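PDB 1W7C: lysyl oxidase from Pichia pastoris, which probably oxidises primary amines, lysyl side chains among them, to aldehydes with the help of a copper ion and a topaquinone cofactor. Local coordinates for residues Cys400-Gln405 against Thr426-Phe431; Ser455-Gly460 against Thr668-Phe673; Ala507-Met512 against Ala533-Glu538. One frame throughout, in Å; residues are numbered along the deposited sequence.

Interaction 1 of 3, residues Cys400-Gln405 against Thr426-Phe431; sequences CVFENQ and TLNVRF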
loop_
_atom_site.group_PDB
_atom_site.type_symbol
_atom_site.label_atom_id
_atom_site.label_comp_id
_atom_site.label_asym_id
_atom_site.label_seq_id
_atom_site.Cartn_x
_atom_site.Cartn_y
_atom_site.Cartn_z
ATOM N N CYS A 400 -14.789 13.656 9.050
ATOM C CA CYS A 400 -13.763 14.637 9.374
ATOM C C CYS A 400 -12.909 14.925 8.162
ATOM O O CYS A 400 -12.786 14.086 7.244
ATOM C CB CYS A 400 -12.862 14.186 10.546
ATOM S SG CYS A 400 -11.727 12.835 10.086
ATOM N N VAL A 401 -12.317 16.115 8.185
ATOM C CA VAL A 401 -11.429 16.597 7.165
ATOM C C VAL A 401 -10.152 17.090 7.813
ATOM O O VAL A 401 -10.205 17.860 8.764
ATOM C CB VAL A 401 -12.107 17.742 6.390
ATOM C CG1 VAL A 401 -11.177 18.281 5.285
ATOM C CG2 VAL A 401 -13.484 17.276 5.821
ATOM N N PHE A 402 -9.000 16.634 7.344
ATOM C CA PHE A 402 -7.731 17.042 7.902
ATOM C C PHE A 402 -6.621 17.024 6.877
ATOM O O PHE A 402 -6.658 16.266 5.899
ATOM C CB PHE A 402 -7.319 16.209 9.138
ATOM C CG PHE A 402 -7.082 14.738 8.859
ATOM C CD1 PHE A 402 -8.137 13.847 8.877
ATOM C CD2 PHE A 402 -5.796 14.260 8.628
ATOM C CE1 PHE A 402 -7.936 12.490 8.655
ATOM C CE2 PHE A 402 -5.585 12.894 8.408
ATOM C CZ PHE A 402 -6.652 12.020 8.423
ATOM N N GLU A 403 -5.628 17.879 7.105
ATOM C CA GLU A 403 -4.421 17.880 6.306
ATOM C C GLU A 403 -3.335 17.076 7.022
ATOM O O GLU A 403 -2.977 17.339 8.153
ATOM C CB GLU A 403 -3.936 19.295 6.039
ATOM C CG GLU A 403 -2.830 19.310 4.974
ATOM C CD GLU A 403 -2.355 20.710 4.607
ATOM O OE1 GLU A 403 -2.249 21.582 5.504
ATOM O OE2 GLU A 403 -2.048 20.906 3.405
ATOM N N ASN A 404 -2.861 16.020 6.379
ATOM C CA ASN A 404 -1.745 15.255 6.918
ATOM C C ASN A 404 -0.431 15.767 6.364
ATOM O O ASN A 404 -0.413 16.375 5.296
ATOM C CB ASN A 404 -1.881 13.749 6.606
ATOM C CG ASN A 404 -0.982 12.890 7.468
ATOM O OD1 ASN A 404 -0.702 13.237 8.642
ATOM N ND2 ASN A 404 -0.522 11.746 6.923
ATOM N N GLN A 405 0.662 15.506 7.097
ATOM C CA GLN A 405 2.012 15.569 6.530
ATOM C C GLN A 405 2.437 14.128 6.381
ATOM O O GLN A 405 2.680 13.415 7.356
ATOM C CB GLN A 405 2.954 16.331 7.458
ATOM C CG GLN A 405 4.339 16.580 6.835
ATOM C CD GLN A 405 4.315 17.520 5.656
ATOM O OE1 GLN A 405 4.682 17.138 4.541
ATOM N NE2 GLN A 405 3.964 18.790 5.915
ATOM N N THR A 426 -1.291 16.269 2.429
ATOM C CA THR A 426 -2.454 15.675 1.749
ATOM C C THR A 426 -3.735 16.108 2.450
ATOM O O THR A 426 -3.758 16.296 3.674
ATOM C CB THR A 426 -2.411 14.146 1.723
ATOM O OG1 THR A 426 -2.305 13.660 3.065
ATOM C CG2 THR A 426 -1.235 13.664 0.917
ATOM N N LEU A 427 -4.786 16.286 1.676
ATOM C CA LEU A 427 -6.124 16.440 2.260
ATOM C C LEU A 427 -6.720 15.053 2.474
ATOM O O LEU A 427 -6.599 14.193 1.630
ATOM C CB LEU A 427 -7.060 17.233 1.349
ATOM C CG LEU A 427 -8.389 17.616 1.966
ATOM C CD1 LEU A 427 -8.164 18.690 3.033
ATOM C CD2 LEU A 427 -9.361 18.108 0.939
ATOM N N ASN A 428 -7.405 14.885 3.596
ATOM C CA ASN A 428 -7.938 13.600 4.003
ATOM C C ASN A 428 -9.360 13.791 4.478
ATOM O O ASN A 428 -9.612 14.670 5.311
ATOM C CB ASN A 428 -7.086 13.037 5.144
ATOM C CG ASN A 428 -5.691 12.687 4.708
ATOM O OD1 ASN A 428 -5.474 11.558 4.230
ATOM N ND2 ASN A 428 -4.766 13.666 4.714
ATOM N N VAL A 429 -10.237 12.944 3.928
ATOM C CA VAL A 429 -11.647 12.887 4.328
ATOM C C VAL A 429 -11.894 11.462 4.834
ATOM O O VAL A 429 -11.651 10.474 4.111
ATOM C CB VAL A 429 -12.595 13.253 3.185
ATOM C CG1 VAL A 429 -14.027 13.281 3.668
ATOM C CG2 VAL A 429 -12.190 14.571 2.488
ATOM N N ARG A 430 -12.301 11.367 6.112
ATOM C CA ARG A 430 -12.580 10.064 6.713
ATOM C C ARG A 430 -13.983 9.973 7.310
ATOM O O ARG A 430 -14.494 10.957 7.866
ATOM C CB ARG A 430 -11.585 9.788 7.846
ATOM C CG ARG A 430 -11.953 8.670 8.785
ATOM C CD ARG A 430 -10.870 8.359 9.818
ATOM N NE ARG A 430 -9.727 7.709 9.183
ATOM C CZ ARG A 430 -8.474 8.066 9.294
ATOM N NH1 ARG A 430 -8.123 9.085 10.069
ATOM N NH2 ARG A 430 -7.545 7.407 8.637
ATOM N N PHE A 431 -14.574 8.786 7.207
ATOM C CA PHE A 431 -15.625 8.431 8.155
ATOM C C PHE A 431 -15.433 6.980 8.540
ATOM O O PHE A 431 -14.736 6.227 7.837
ATOM C CB PHE A 431 -17.047 8.766 7.677
ATOM C CG PHE A 431 -17.665 7.762 6.769
ATOM C CD1 PHE A 431 -17.335 7.720 5.436
ATOM C CD2 PHE A 431 -18.597 6.856 7.253
ATOM C CE1 PHE A 431 -17.938 6.807 4.596
ATOM C CE2 PHE A 431 -19.214 5.947 6.389
ATOM C CZ PHE A 431 -18.872 5.906 5.094
#

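Interaction 2 of 3, residues Ser455-Gly460 against Thr668-Phe673; sequences SVRAAG and TAHASF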
loop_
_atom_site.group_PDB
_atom_site.type_symbol
_atom_site.label_atom_id
_atom_site.label_comp_id
_atom_site.label_asym_id
_atom_site.label_seq_id
_atom_site.Cartn_x
_atom_site.Cartn_y
_atom_site.Cartn_z
ATOM N N SER A 455 -9.167 4.411 0.081
ATOM C CA SER A 455 -8.786 3.252 0.863
ATOM C C SER A 455 -9.811 2.881 1.907
ATOM O O SER A 455 -10.650 3.697 2.330
ATOM C CB SER A 455 -7.443 3.478 1.532
ATOM O OG SER A 455 -7.500 4.460 2.529
ATOM N N VAL A 456 -9.711 1.635 2.348
ATOM C CA VAL A 456 -10.480 1.135 3.464
ATOM C C VAL A 456 -9.579 0.292 4.358
ATOM O O VAL A 456 -8.668 -0.386 3.870
ATOM C CB VAL A 456 -11.711 0.316 2.990
ATOM C CG1 VAL A 456 -11.318 -0.916 2.219
ATOM C CG2 VAL A 456 -12.621 -0.054 4.129
ATOM N N ARG A 457 -9.844 0.354 5.664
ATOM C CA ARG A 457 -9.244 -0.560 6.628
ATOM C C ARG A 457 -10.368 -1.116 7.496
ATOM O O ARG A 457 -11.333 -0.414 7.786
ATOM C CB ARG A 457 -8.217 0.162 7.509
ATOM C CG ARG A 457 -7.054 0.763 6.695
ATOM C CD ARG A 457 -6.132 1.561 7.559
ATOM N NE ARG A 457 -4.991 2.122 6.835
ATOM C CZ ARG A 457 -3.863 1.457 6.567
ATOM N NH1 ARG A 457 -3.681 0.220 6.967
ATOM N NH2 ARG A 457 -2.872 2.069 5.916
ATOM N N ALA A 458 -10.234 -2.350 7.949
ATOM C CA ALA A 458 -11.246 -2.970 8.815
ATOM C C ALA A 458 -10.650 -3.303 10.203
ATOM O O ALA A 458 -9.443 -3.644 10.362
ATOM C CB ALA A 458 -11.767 -4.218 8.169
ATOM N N ALA A 459 -11.482 -3.257 11.207
ATOM C CA ALA A 459 -11.079 -3.642 12.557
ATOM C C ALA A 459 -12.378 -4.183 13.207
ATOM O O ALA A 459 -13.440 -4.358 12.555
ATOM C CB ALA A 459 -10.466 -2.441 13.381
ATOM N N GLY A 460 -12.291 -4.424 14.482
ATOM C CA GLY A 460 -13.428 -4.796 15.278
ATOM C C GLY A 460 -13.368 -6.279 15.586
ATOM O O GLY A 460 -12.295 -6.879 15.522
ATOM N N THR A 668 -2.998 -4.133 9.029
ATOM C CA THR A 668 -2.855 -5.234 8.097
ATOM C C THR A 668 -4.136 -5.669 7.410
ATOM O O THR A 668 -4.121 -6.659 6.680
ATOM C CB THR A 668 -2.226 -6.428 8.834
ATOM O OG1 THR A 668 -2.900 -6.676 10.077
ATOM C CG2 THR A 668 -0.773 -6.149 9.216
ATOM N N ALA A 669 -5.228 -4.958 7.646
ATOM C CA ALA A 669 -6.513 -5.195 6.980
ATOM C C ALA A 669 -6.850 -3.974 6.130
ATOM O O ALA A 669 -7.738 -3.223 6.463
ATOM C CB ALA A 669 -7.616 -5.458 8.025
ATOM N N HIS A 670 -6.098 -3.802 5.053
ATOM C CA HIS A 670 -6.051 -2.561 4.265
ATOM C C HIS A 670 -6.206 -2.862 2.793
ATOM O O HIS A 670 -5.665 -3.846 2.289
ATOM C CB HIS A 670 -4.675 -1.979 4.424
ATOM C CG HIS A 670 -4.439 -0.676 3.711
ATOM N ND1 HIS A 670 -3.279 -0.436 3.013
ATOM C CD2 HIS A 670 -5.184 0.455 3.592
ATOM C CE1 HIS A 670 -3.314 0.775 2.490
ATOM N NE2 HIS A 670 -4.454 1.342 2.832
ATOM N N ALA A 671 -6.947 -2.005 2.117
ATOM C CA ALA A 671 -7.097 -2.092 0.670
ATOM C C ALA A 671 -7.176 -0.674 0.108
ATOM O O ALA A 671 -7.700 0.232 0.761
ATOM C CB ALA A 671 -8.330 -2.877 0.318
ATOM N N SER A 672 -6.621 -0.470 -1.099
ATOM C CA SER A 672 -6.602 0.910 -1.630
ATOM C C SER A 672 -6.457 0.856 -3.150
ATOM O O SER A 672 -5.964 -0.124 -3.731
ATOM C CB SER A 672 -5.453 1.741 -1.057
ATOM O OG SER A 672 -4.185 1.238 -1.502
ATOM N N PHE A 673 -6.861 1.944 -3.802
ATOM C CA PHE A 673 -6.494 2.169 -5.200
ATOM C C PHE A 673 -6.236 3.677 -5.365
ATOM O O PHE A 673 -6.664 4.498 -4.544
ATOM C CB PHE A 673 -7.529 1.709 -6.230
ATOM C CG PHE A 673 -8.872 2.417 -6.146
ATOM C CD1 PHE A 673 -9.143 3.559 -6.892
ATOM C CD2 PHE A 673 -9.884 1.888 -5.377
ATOM C CE1 PHE A 673 -10.380 4.166 -6.839
ATOM C CE2 PHE A 673 -11.128 2.476 -5.332
ATOM C CZ PHE A 673 -11.385 3.627 -6.077
HETATM O O HOH W 1 -5.107 4.224 3.536
#

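Interaction 3 of 3, residues Ala507-Met512 against Ala533-Glu538; sequences ASQYVM and AREVFE. Unlike the reference sequence in segment 507-512: Gln509 (reference Lys). Unlike the reference sequence in segment 533-538: Phe537 (reference Leu).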
loop_
_atom_site.group_PDB
_atom_site.type_symbol
_atom_site.label_atom_id
_atom_site.label_comp_id
_atom_site.label_asym_id
_atom_site.label_seq_id
_atom_site.Cartn_x
_atom_site.Cartn_y
_atom_site.Cartn_z
ATOM N N ALA A 507 -11.449 3.780 -22.661
ATOM C CA ALA A 507 -10.677 3.044 -21.687
ATOM C C ALA A 507 -9.656 2.214 -22.443
ATOM O O ALA A 507 -9.968 1.579 -23.430
ATOM C CB ALA A 507 -11.573 2.130 -20.875
ATOM N N SER A 508 -8.417 2.235 -21.958
ATOM C CA SER A 508 -7.335 1.540 -22.626
ATOM C C SER A 508 -6.425 0.890 -21.637
ATOM O O SER A 508 -6.463 1.164 -20.443
ATOM C CB SER A 508 -6.518 2.501 -23.477
ATOM O OG SER A 508 -5.781 3.401 -22.645
ATOM N N GLN A 509 -5.622 -0.039 -22.117
ATOM C CA GLN A 509 -4.553 -0.597 -21.310
ATOM C C GLN A 509 -3.262 -0.601 -22.114
ATOM O O GLN A 509 -3.274 -0.907 -23.314
ATOM C CB GLN A 509 -4.897 -2.030 -20.895
ATOM C CG GLN A 509 -5.098 -2.986 -21.983
ATOM C CD GLN A 509 -5.456 -4.346 -21.489
ATOM O OE1 GLN A 509 -5.370 -4.637 -20.278
ATOM N NE2 GLN A 509 -5.881 -5.210 -22.425
ATOM N N TYR A 510 -2.173 -0.248 -21.454
ATOM C CA TYR A 510 -0.843 -0.523 -21.989
ATOM C C TYR A 510 -0.395 -1.878 -21.459
ATOM O O TYR A 510 -0.124 -2.001 -20.253
ATOM C CB TYR A 510 0.156 0.568 -21.604
ATOM C CG TYR A 510 0.007 1.831 -22.436
ATOM C CD1 TYR A 510 -0.890 2.812 -22.098
ATOM C CD2 TYR A 510 0.721 2.001 -23.601
ATOM C CE1 TYR A 510 -1.037 3.946 -22.860
ATOM C CE2 TYR A 510 0.559 3.125 -24.380
ATOM C CZ TYR A 510 -0.318 4.101 -24.003
ATOM O OH TYR A 510 -0.490 5.238 -24.773
ATOM N N VAL A 511 -0.363 -2.874 -22.329
ATOM C CA VAL A 511 0.012 -4.235 -21.996
ATOM C C VAL A 511 1.527 -4.320 -22.118
ATOM O O VAL A 511 2.110 -3.833 -23.088
ATOM C CB VAL A 511 -0.675 -5.258 -22.959
ATOM C CG1 VAL A 511 -0.218 -6.687 -22.733
ATOM C CG2 VAL A 511 -2.175 -5.111 -22.857
ATOM N N MET A 512 2.160 -4.979 -21.149
ATOM C CA MET A 512 3.611 -5.139 -21.105
ATOM C C MET A 512 3.952 -6.581 -21.302
ATOM O O MET A 512 3.399 -7.437 -20.643
ATOM C CB MET A 512 4.111 -4.686 -19.736
ATOM C CG MET A 512 3.813 -3.239 -19.385
ATOM S SD MET A 512 4.129 -2.916 -17.659
ATOM C CE MET A 512 3.730 -1.179 -17.616
ATOM N N ALA A 533 2.122 -2.259 -25.591
ATOM C CA ALA A 533 1.137 -2.194 -26.673
ATOM C C ALA A 533 -0.135 -1.595 -26.067
ATOM O O ALA A 533 -0.642 -2.091 -25.070
ATOM C CB ALA A 533 0.839 -3.572 -27.289
ATOM N N ARG A 534 -0.624 -0.502 -26.647
ATOM C CA ARG A 534 -1.892 0.100 -26.226
ATOM C C ARG A 534 -3.035 -0.669 -26.851
ATOM O O ARG A 534 -3.115 -0.790 -28.074
ATOM C CB ARG A 534 -1.960 1.582 -26.597
ATOM C CG ARG A 534 -3.280 2.241 -26.286
ATOM C CD ARG A 534 -3.257 3.702 -26.579
ATOM N NE ARG A 534 -4.537 4.408 -26.525
ATOM C CZ ARG A 534 -5.387 4.494 -27.530
ATOM N NH1 ARG A 534 -5.160 3.846 -28.657
ATOM N NH2 ARG A 534 -6.468 5.224 -27.427
ATOM N N GLU A 535 -3.964 -1.116 -26.012
ATOM C CA GLU A 535 -5.161 -1.810 -26.465
ATOM C C GLU A 535 -6.377 -1.084 -25.940
ATOM O O GLU A 535 -6.433 -0.763 -24.791
ATOM C CB GLU A 535 -5.174 -3.266 -25.967
ATOM C CG GLU A 535 -3.971 -4.079 -26.386
ATOM C CD GLU A 535 -4.033 -5.558 -26.007
ATOM O OE1 GLU A 535 -4.836 -5.937 -25.126
ATOM O OE2 GLU A 535 -3.242 -6.329 -26.574
ATOM N N VAL A 536 -7.343 -0.832 -26.806
ATOM C CA VAL A 536 -8.580 -0.141 -26.429
ATOM C C VAL A 536 -9.618 -1.153 -25.985
ATOM O O VAL A 536 -9.816 -2.146 -26.637
ATOM C CB VAL A 536 -9.125 0.647 -27.604
ATOM C CG1 VAL A 536 -10.454 1.338 -27.245
ATOM C CG2 VAL A 536 -8.107 1.653 -28.066
ATOM N N PHE A 537 -10.256 -0.890 -24.844
ATOM C CA PHE A 537 -11.418 -1.664 -24.383
ATOM C C PHE A 537 -12.632 -1.139 -25.168
ATOM O O PHE A 537 -13.244 -0.139 -24.791
ATOM C CB PHE A 537 -11.622 -1.498 -22.872
ATOM C CG PHE A 537 -10.600 -2.189 -22.030
ATOM C CD1 PHE A 537 -9.695 -1.466 -21.315
ATOM C CD2 PHE A 537 -10.616 -3.553 -21.852
ATOM C CE1 PHE A 537 -8.758 -2.067 -20.528
ATOM C CE2 PHE A 537 -9.693 -4.159 -21.006
ATOM C CZ PHE A 537 -8.756 -3.421 -20.378
ATOM N N GLU A 538 -12.932 -1.780 -26.297
ATOM C CA GLU A 538 -13.924 -1.251 -27.232
ATOM C C GLU A 538 -15.364 -1.405 -26.759
ATOM O O GLU A 538 -16.211 -0.629 -27.167
ATOM C CB GLU A 538 -13.744 -1.897 -28.619
ATOM C CG GLU A 538 -12.412 -1.552 -29.250
ATOM C CD GLU A 538 -12.273 -2.013 -30.692
ATOM O OE1 GLU A 538 -13.186 -2.675 -31.223
ATOM O OE2 GLU A 538 -11.239 -1.695 -31.293
HETATM O O HOH W 2 -12.916 2.600 -24.814
#

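Interaction 1 of 3, residues Cys400-Gln405 against Thr426-Phe431
The ring of Phe402 lies over the side chain of Asn428, with Asn428 CB 3.5 Å from the ring centroid and 14° off its normal, a CH-pi contact between cross-strand neighbours of an antiparallel hydrogen-bonded pair. Phe402 reaches across because CG sits between its own backbone N and carbonyl carbon (chi1 64°), and the amide plane of Asn428 is nearly parallel to the ring, 12° apart. This is the tight part of the contact. Asn428 ND2 donates to Thr426 OG1 at 3.0 Å and only weakly to Phe402 O; Thr426 OG1 is also hydrogen-bonded to Glu406. With an alanine at Phe402, Asn428 CB would probably lose the ring that covers it and a gap would open beside Arg430 NH1. All ten residues that touch are buried, but the Val401, Leu427 and Val429 face fits more loosely: Val401 CG1 meets Leu427 CD1 at 3.8 Å, while Val401 CG2 and Val429 CG2 stand 4.5 Å apart. A disulfide to Cys375 pins Cys400. Burying the polar groups is affordable because they are paired: Asn428 with Thr426 and Lys445, Arg430 through NE with Asn441 OD1 and through NH1 with Asp407 O of the second subunit.

Interaction 2 of 3, residues Ser455-Gly460 against Thr668-Phe673
Ser455-Ala458 and His670-Phe673 run antiparallel at 175°, their axes 4.7 Å apart, with Val456 and Ala671 as the hydrogen-bonded pair: Val456 N to Ala671 O and Ala671 N to Val456 O are both 2.9 Å. One more backbone bond, Ala458 N to Ala669 O, forms just before strand 670-673 begins. At the non-hydrogen-bonded pair of Arg457 and His670, the guanidinium lies flat on the imidazole, the centres 3.6 Å apart and the planes within 4° of parallel. Arg457 CZ sits 3.4 Å from His670 CD2, and NH2 lies over the middle of the ring. The arginine chain is extended from CG to NE, while His670 sends CG opposite its backbone N (chi1 -179°), which carries the ring to the guanidinium. A water links His670 NE2, at 3.0 Å, to Ser455 OG. On the other face Val456 CG1 packs on Ala671 CB, against the strands 488-498 and 642-654 that also carry copper ligands; the side chain of Ala458 is about 6 Å from the copper ion. Arg457 is stacked on His670, makes a cation-pi contact with Tyr408 of the second subunit and has NH1 tied to Phe666 O. The rings probably help to stabilise its positive charge, and that charge would probably disfavour protonation of His670.

Interaction 3 of 3, residues Ala507-Met512 against Ala533-Glu538
Gln509 and Glu535 face each other as a hydrogen-bonded pair of an antiparallel ladder, Gln509 N to Glu535 O at 2.9 Å and Glu535 N to Gln509 O at 2.8 Å. Their side chains also meet, NE2 of Gln509 reaching OE1 of Glu535 at 3.0 Å, but the bond is weak, bent to 125°, with the amide and carboxylate planes 60° apart. Phe537, two residues on from Glu535, also touches this glutamine: Phe537 CZ is 3.6 Å from Gln509 CD, and the ring meets the Ala507 carbonyl at its edge. On the opposite face Arg534 CB lies over the Tyr510 ring, 4.1 Å from its centroid and toward the rim, and Arg534 CD continues to Tyr510 OH. The extended arginine chain (chi1 176°) lays its methylenes along Tyr510 and delivers the guanidinium to a salt bridge with Glu558. Strand 553-559, which bears Glu558, thus positions this face, while Leu604 backs Ala507 and Phe537. Tyr510 also packs on Leu477 of the second subunit. The two segments belong to a twisted beta hairpin, strands 504-518 and 526-536, with Ala507 close to Ile644 of a calcium site.

Followed from the N terminus, interaction 1 comes first and closes a loop of about 20 residues between strands 391-405 and 418-433. It ends before interaction 2 opens at 455, so these two stand in series. Interaction 2 then spans some 200 residues, bringing strand 452-458 to strand 670-678, and within that span lies the long hairpin of interaction 3, which closes its own loop of 20 residues between 507-512 and 533-538. Strand 440-446 bridges the first two, pairing with both 418-433 and 452-458; their nearest atoms are about 6 Å apart. Interaction 3 sits farther out, its centre about 29 Å from that of interaction 2, yet all three lie in the enzyme domain and reach the second subunit.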